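Side-chain contacts in Cg3027-pa (Drosophila melanogaster, PDB 2VHH), which probably catalyses the hydrolysis of N-carbamoyl-beta-alanine to beta-alanine, ammonium and carbon dioxide, as a homooctameric beta-alanine synthase: residues V73-I78 / A251-N256; A121-F126 / G146-M151; A140-N145 / D171-E176. One frame throughout, in Å; residues are numbered along the deposited sequence.

The three contacts lie within one carbon-nitrogen hydrolase family region. Interaction 1 joins 73-78 to 251-256 and closes a long loop of chain that contains interactions 2 and 3. It packs the two large sheets against each other near the middle of the subunit. Its centre is about 19 Å from that of interaction 2 and about 26 Å from that of interaction 3. Interactions 2 and 3 alternate along the chain, with centres about 13 Å apart. Segments 140-145 and 146-151 are consecutive, and Thr148 OG1 probably bonds Glu141 OE2. The series thus runs from the buried sandwich, through the start of helix 147-158, to a surface hairpin between subunits.

Interaction 1 (V73-I78 / A251-N256); sequences VRVGAI and AEIVFN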
# COMPACT_ATOMS: atom_id res chain seq x y z
N VAL C 73 -3.15 -2.44 46.74
CA VAL C 73 -1.70 -2.50 46.62
C VAL C 73 -1.11 -1.24 47.24
O VAL C 73 -1.68 -0.16 47.11
CB VAL C 73 -1.28 -2.71 45.12
CG1 VAL C 73 -0.00 -1.97 44.75
CG2 VAL C 73 -1.14 -4.19 44.82
N ARG C 74 0.03 -1.39 47.91
CA ARG C 74 0.70 -0.27 48.57
C ARG C 74 2.07 -0.02 47.93
O ARG C 74 2.90 -0.93 47.89
CB ARG C 74 0.87 -0.63 50.05
CG ARG C 74 0.48 0.46 51.02
CD ARG C 74 -0.54 -0.09 52.02
NE ARG C 74 -0.44 0.56 53.32
CZ ARG C 74 -1.46 0.72 54.17
NH1 ARG C 74 -1.26 1.32 55.33
NH2 ARG C 74 -2.67 0.27 53.86
N VAL C 75 2.29 1.18 47.42
CA VAL C 75 3.58 1.51 46.81
C VAL C 75 4.33 2.56 47.63
O VAL C 75 3.73 3.49 48.18
CB VAL C 75 3.46 1.91 45.30
CG1 VAL C 75 2.36 1.13 44.61
CG2 VAL C 75 3.25 3.41 45.11
N GLY C 76 5.65 2.38 47.74
CA GLY C 76 6.51 3.31 48.45
C GLY C 76 7.49 3.94 47.48
O GLY C 76 8.30 3.24 46.84
N ALA C 77 7.41 5.25 47.34
CA ALA C 77 8.35 5.97 46.52
C ALA C 77 9.38 6.63 47.44
O ALA C 77 9.03 7.36 48.36
CB ALA C 77 7.64 7.01 45.68
N ILE C 78 10.66 6.34 47.20
CA ILE C 78 11.74 6.91 48.01
C ILE C 78 12.50 8.02 47.25
O ILE C 78 13.18 7.75 46.25
CB ILE C 78 12.71 5.81 48.51
CG1 ILE C 78 11.99 4.89 49.51
CG2 ILE C 78 13.91 6.43 49.18
CD1 ILE C 78 12.69 3.56 49.76
N ALA C 251 0.37 -1.90 31.16
CA ALA C 251 0.86 -1.44 32.45
C ALA C 251 -0.24 -0.83 33.32
O ALA C 251 -1.14 -0.15 32.81
CB ALA C 251 1.97 -0.46 32.24
N GLU C 252 -0.15 -1.06 34.62
CA GLU C 252 -1.10 -0.54 35.60
C GLU C 252 -0.49 0.57 36.44
O GLU C 252 -1.17 1.53 36.79
CB GLU C 252 -1.59 -1.68 36.49
CG GLU C 252 -2.76 -2.41 35.84
CD GLU C 252 -3.14 -3.72 36.50
OE1 GLU C 252 -4.35 -3.88 36.77
OE2 GLU C 252 -2.26 -4.58 36.73
N ILE C 253 0.79 0.42 36.78
CA ILE C 253 1.55 1.47 37.46
C ILE C 253 2.85 1.66 36.68
O ILE C 253 3.60 0.71 36.44
CB ILE C 253 1.87 1.11 38.94
CG1 ILE C 253 0.60 0.76 39.73
CG2 ILE C 253 2.56 2.27 39.63
CD1 ILE C 253 0.84 -0.13 40.94
N VAL C 254 3.09 2.90 36.26
CA VAL C 254 4.33 3.22 35.58
C VAL C 254 5.13 4.13 36.50
O VAL C 254 4.68 5.21 36.87
CB VAL C 254 4.10 3.91 34.22
CG1 VAL C 254 5.44 4.26 33.59
CG2 VAL C 254 3.32 3.00 33.29
N PHE C 255 6.31 3.65 36.89
CA PHE C 255 7.21 4.41 37.74
C PHE C 255 8.07 5.33 36.87
O PHE C 255 8.42 4.97 35.74
CB PHE C 255 8.07 3.45 38.55
CG PHE C 255 7.29 2.62 39.52
CD1 PHE C 255 6.67 1.44 39.11
CD2 PHE C 255 7.12 3.03 40.83
CE1 PHE C 255 5.92 0.68 39.99
CE2 PHE C 255 6.38 2.28 41.74
CZ PHE C 255 5.78 1.10 41.31
N ASN C 256 8.40 6.50 37.40
CA ASN C 256 9.16 7.48 36.66
C ASN C 256 10.29 8.06 37.52
O ASN C 256 10.23 9.22 37.96
CB ASN C 256 8.23 8.57 36.08
CG ASN C 256 8.98 9.67 35.32
OD1 ASN C 256 8.78 10.86 35.56
ND2 ASN C 256 9.84 9.27 34.40
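Ile253 is turned toward Val73 and Val75 by its first torsion. At chi1 -54° its CG1 lies anti to the carbonyl carbon, beside the backbone N. A nearly extended chi2 of 156° then carries CD1 out to the facing strand. Val75 presents its CG1 from a similar position, also beside its own backbone N. The two side chains lie alongside one another and point opposite ways.

Ile253 CD1 carries the whole direct contact. It meets Val75 CG1 at 4.2 Å. It also lies 4.3 Å from Val73 CG1. The two valine methyls are neighbours, with Val73 CG1 and Val75 CG1 3.9 Å apart. The isoleucine tip therefore rests against a pair of methyls. The other branch of Ile253, CG2, packs on Phe255. It lies 3.7 Å above the plane of the Phe255 ring, offset toward its rim. Phe255 also leans toward the facing strand, and its CE2 comes to 4.6 Å from Val75 CB.

The backbones stay well apart, with Val75 CA 9.6 Å from Ile253 CA. Strands 72-79 and 253-258 belong to different sheets, stacked face to face. This is the core of the alpha-beta-beta-alpha sandwich of the nitrilase-like hydrolases. Ile115 and Cys117 of strand 115-118 extend the same layer on the first sheet, and Leu229 and Val285 flank Ile253 and Phe255 on the second. Arg74 belongs to the other face of its strand and forms a salt bridge with Glu342. Nearby, a salt bridge from Glu252 to Arg71 joins the two sides.

All three touching residues are buried, and the groups that meet are methyls. Such contacts have little directional preference. Where Val73, Val75 and Ile253 meet, the sheets are thus held by van der Waals contact and exclusion of water.

Interaction 2 (A121-F126 / G146-M151); sequences AWTMPF and GPTTKM
Trp122 and Thr148 point at each other, and the CG2 methyl of Thr148 meets the six-membered part of the indole. The approach is oblique to the ring. CG2 is nearest to Trp122 CZ2, at 3.2 Å, and lies 4.0 Å from Trp122 CE2. With chi1 at 70°, the indole is placed between the backbone N and the carbonyl carbon of Trp122. The bond from CA to CB does not aim at the helix, but the far end of the ring reaches it. Met151, one turn further along the helix, approaches the same ring end: its CE is 4.6 Å from Trp122 CH2.

Gly146 is the N-cap of helix 147-158, so Thr148 sits in the first turn. The Trp122 side is a type I beta turn from Ala121 to Met124, in the loop after strand 115-118. The contact thus ties this loop to a helix that covers the larger sheet of the sandwich. Val101 of helix 90-110 also packs on Trp122, and the ring of His165 meets the indole steeply.

Thr123 comes to Thr148 at a slant. Its OG1 lies anti to its own backbone N (chi1 -151°) and 3.7 Å from Thr148 OG1, too far for a hydrogen bond. Thr148 OG1 instead forms a hydrogen bond with Glu141 OE2.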
# COMPACT_ATOMS: atom_id res chain seq x y z
N ALA C 121 19.35 6.62 39.17
CA ALA C 121 20.76 6.49 39.54
C ALA C 121 20.98 6.77 41.02
O ALA C 121 21.82 7.58 41.40
CB ALA C 121 21.63 7.39 38.66
N TRP C 122 20.21 6.07 41.85
CA TRP C 122 20.06 6.41 43.27
C TRP C 122 21.32 6.18 44.07
O TRP C 122 21.52 6.73 45.16
CB TRP C 122 18.91 5.58 43.87
CG TRP C 122 19.19 4.11 44.01
CD1 TRP C 122 19.14 3.16 43.03
CD2 TRP C 122 19.53 3.41 45.22
NE1 TRP C 122 19.44 1.92 43.54
CE2 TRP C 122 19.69 2.05 44.88
CE3 TRP C 122 19.74 3.81 46.55
CZ2 TRP C 122 20.03 1.08 45.83
CZ3 TRP C 122 20.09 2.85 47.49
CH2 TRP C 122 20.23 1.50 47.12
N THR C 123 22.19 5.37 43.48
CA THR C 123 23.35 4.81 44.10
C THR C 123 24.54 5.78 44.13
O THR C 123 25.52 5.56 44.85
CB THR C 123 23.68 3.52 43.34
OG1 THR C 123 24.32 2.60 44.20
CG2 THR C 123 24.53 3.77 42.08
N MET C 124 24.42 6.88 43.37
CA MET C 124 25.55 7.78 43.08
C MET C 124 25.16 9.26 43.10
O MET C 124 23.98 9.60 43.01
CB MET C 124 26.14 7.43 41.70
CG MET C 124 25.17 7.60 40.51
SD MET C 124 25.80 7.04 38.90
CE MET C 124 27.11 8.22 38.61
N PRO C 125 26.16 10.15 43.23
CA PRO C 125 25.90 11.55 42.87
C PRO C 125 25.67 11.65 41.36
O PRO C 125 26.23 10.85 40.61
CB PRO C 125 27.20 12.26 43.24
CG PRO C 125 28.26 11.17 43.26
CD PRO C 125 27.53 9.95 43.74
N PHE C 126 24.85 12.60 40.93
CA PHE C 126 24.50 12.73 39.52
C PHE C 126 25.63 13.42 38.77
O PHE C 126 25.50 14.58 38.36
CB PHE C 126 23.17 13.49 39.38
CG PHE C 126 22.37 13.10 38.16
CD1 PHE C 126 21.69 11.88 38.10
CD2 PHE C 126 22.27 13.97 37.07
CE1 PHE C 126 20.94 11.53 36.98
CE2 PHE C 126 21.52 13.64 35.94
CZ PHE C 126 20.85 12.41 35.90
N GLY C 146 25.46 -7.21 40.30
CA GLY C 146 26.06 -6.07 40.98
C GLY C 146 25.72 -6.06 42.46
O GLY C 146 24.66 -6.56 42.86
N PRO C 147 26.61 -5.48 43.27
CA PRO C 147 26.48 -5.47 44.73
C PRO C 147 25.13 -4.91 45.21
O PRO C 147 24.60 -5.37 46.22
CB PRO C 147 27.62 -4.54 45.17
CG PRO C 147 28.00 -3.78 43.92
CD PRO C 147 27.81 -4.75 42.84
N THR C 148 24.61 -3.93 44.49
CA THR C 148 23.38 -3.24 44.86
C THR C 148 22.14 -4.12 44.73
O THR C 148 21.32 -4.18 45.65
CB THR C 148 23.20 -1.93 44.07
OG1 THR C 148 24.35 -1.11 44.26
CG2 THR C 148 21.98 -1.17 44.54
N THR C 149 22.01 -4.80 43.60
CA THR C 149 20.91 -5.73 43.41
C THR C 149 20.96 -6.89 44.42
O THR C 149 19.93 -7.27 44.95
CB THR C 149 20.82 -6.24 41.94
OG1 THR C 149 20.52 -5.14 41.07
CG2 THR C 149 19.73 -7.30 41.78
N LYS C 150 22.16 -7.41 44.70
CA LYS C 150 22.33 -8.52 45.65
C LYS C 150 21.86 -8.13 47.05
O LYS C 150 21.19 -8.91 47.73
CB LYS C 150 23.80 -8.94 45.73
CG LYS C 150 24.43 -9.52 44.45
CD LYS C 150 24.20 -11.03 44.30
CE LYS C 150 22.95 -11.34 43.48
NZ LYS C 150 22.86 -12.80 43.20
N MET C 151 22.23 -6.93 47.47
CA MET C 151 21.88 -6.40 48.78
C MET C 151 20.39 -6.11 48.85
O MET C 151 19.76 -6.29 49.88
CB MET C 151 22.69 -5.13 49.03
CG MET C 151 22.19 -4.19 50.14
SD MET C 151 20.84 -3.13 49.59
CE MET C 151 21.23 -1.59 50.39

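Interaction 3 (A140-N145 / D171-E176); sequences AEEAEN and DMEHGE
Glu142 and Met172 make the main contact, and it is one of van der Waals packing. The two side chains lie nearly perpendicular. Glu142 is extended beyond CG and lays its alkyl part and carboxylate across Met172 CG. Met172 CG lies 3.7 Å from Glu142 CG. It is also 3.2 Å from Glu142 OE2. Met172 is bent at chi2 (-56°) and again at chi3, which folds its thioether back.

The charged groups across the contact are alike. Glu142 OE2 and Glu173 OE1 are 4.4 Å apart, which is probably unfavourable unless solvent screens them.

Hydrogen bonds act within 171-176. His174 ND1 donates to Asp171 OD2 at 3.0 Å. The donor stands above the carboxylate plane, and the acceptor is tilted from the imidazole plane. Asp171 OD1 takes weak hydrogen bonds from the backbone N of Glu173 and of His174. The carboxylate thus probably helps to hold the turn together. Asp171 OD2 also forms a salt bridge with Arg196, which probably favours its ionised state.

His174 NE2 is hydrogen-bonded to Glu375 O of a third subunit. Arg349 of a second subunit packs on Met172 and forms a salt bridge with Glu176 OE2.

Segment 171-176 is the connection of a beta hairpin, between antiparallel strands 162-171 and 177-185. Segment 140-145 lies beside it, just before helix 147-158. The site is a hairpin tip that takes part in subunit contacts of the homooctamer.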
# COMPACT_ATOMS: atom_id res chain seq x y z
N ALA C 140 29.23 2.25 37.80
CA ALA C 140 28.50 1.30 36.98
C ALA C 140 28.72 -0.11 37.48
O ALA C 140 29.84 -0.50 37.78
CB ALA C 140 28.94 1.43 35.53
N GLU C 141 27.64 -0.87 37.56
CA GLU C 141 27.70 -2.22 38.09
C GLU C 141 26.80 -3.14 37.29
O GLU C 141 25.91 -2.67 36.59
CB GLU C 141 27.30 -2.22 39.56
CG GLU C 141 25.92 -1.64 39.85
CD GLU C 141 25.51 -1.80 41.30
OE1 GLU C 141 25.16 -2.94 41.70
OE2 GLU C 141 25.54 -0.78 42.03
N GLU C 142 27.04 -4.45 37.40
CA GLU C 142 26.22 -5.45 36.72
C GLU C 142 24.77 -5.39 37.21
O GLU C 142 24.51 -5.32 38.40
CB GLU C 142 26.80 -6.85 36.91
CG GLU C 142 28.01 -7.16 36.03
CD GLU C 142 28.29 -8.65 35.92
OE1 GLU C 142 28.64 -9.28 36.94
OE2 GLU C 142 28.16 -9.21 34.80
N ALA C 143 23.83 -5.41 36.26
CA ALA C 143 22.41 -5.29 36.57
C ALA C 143 21.92 -6.39 37.52
O ALA C 143 21.23 -6.10 38.50
CB ALA C 143 21.60 -5.28 35.29
N GLU C 144 22.29 -7.64 37.24
CA GLU C 144 21.81 -8.78 38.01
C GLU C 144 22.74 -9.22 39.15
O GLU C 144 22.28 -9.66 40.21
CB GLU C 144 21.51 -9.95 37.08
CG GLU C 144 20.78 -11.09 37.77
CD GLU C 144 20.44 -12.24 36.85
OE1 GLU C 144 20.30 -12.04 35.62
OE2 GLU C 144 20.28 -13.36 37.37
N ASN C 145 24.05 -9.10 38.92
CA ASN C 145 25.07 -9.57 39.87
C ASN C 145 25.81 -8.46 40.60
O ASN C 145 26.70 -8.72 41.42
CB ASN C 145 26.06 -10.48 39.15
CG ASN C 145 25.38 -11.65 38.49
OD1 ASN C 145 24.65 -12.40 39.14
ND2 ASN C 145 25.59 -11.80 37.18
N ASP C 171 27.48 -3.49 31.10
CA ASP C 171 27.16 -4.73 30.41
C ASP C 171 28.43 -5.49 30.05
O ASP C 171 29.11 -5.14 29.08
CB ASP C 171 26.36 -4.42 29.14
CG ASP C 171 25.67 -5.64 28.58
OD1 ASP C 171 26.07 -6.79 28.91
OD2 ASP C 171 24.72 -5.45 27.79
N MET C 172 28.73 -6.55 30.82
CA MET C 172 29.99 -7.30 30.66
C MET C 172 30.03 -8.14 29.39
O MET C 172 31.10 -8.38 28.83
CB MET C 172 30.27 -8.20 31.87
CG MET C 172 30.42 -7.50 33.22
SD MET C 172 31.66 -6.20 33.36
CE MET C 172 33.15 -7.00 32.75
N GLU C 173 28.87 -8.60 28.93
CA GLU C 173 28.81 -9.43 27.74
C GLU C 173 28.88 -8.60 26.47
O GLU C 173 29.37 -9.08 25.45
CB GLU C 173 27.55 -10.30 27.74
CG GLU C 173 27.54 -11.42 28.77
CD GLU C 173 27.73 -10.93 30.19
OE1 GLU C 173 27.15 -9.89 30.56
OE2 GLU C 173 28.45 -11.60 30.96
N HIS C 174 28.41 -7.35 26.53
CA HIS C 174 28.35 -6.49 25.35
C HIS C 174 29.37 -5.36 25.38
O HIS C 174 29.00 -4.18 25.31
CB HIS C 174 26.94 -5.92 25.15
CG HIS C 174 25.91 -6.94 24.77
ND1 HIS C 174 25.07 -7.53 25.69
CD2 HIS C 174 25.59 -7.47 23.57
CE1 HIS C 174 24.28 -8.39 25.07
NE2 HIS C 174 24.58 -8.37 23.78
N GLY C 175 30.64 -5.73 25.49
CA GLY C 175 31.75 -4.79 25.37
C GLY C 175 31.93 -3.81 26.50
O GLY C 175 32.49 -2.73 26.29
N GLU C 176 31.47 -4.17 27.69
CA GLU C 176 31.56 -3.31 28.89
C GLU C 176 30.92 -1.94 28.74
O GLU C 176 31.35 -0.97 29.36
CB GLU C 176 33.00 -3.19 29.38
CG GLU C 176 33.45 -4.37 30.20
CD GLU C 176 34.95 -4.52 30.19
OE1 GLU C 176 35.51 -4.67 29.08
OE2 GLU C 176 35.58 -4.49 31.27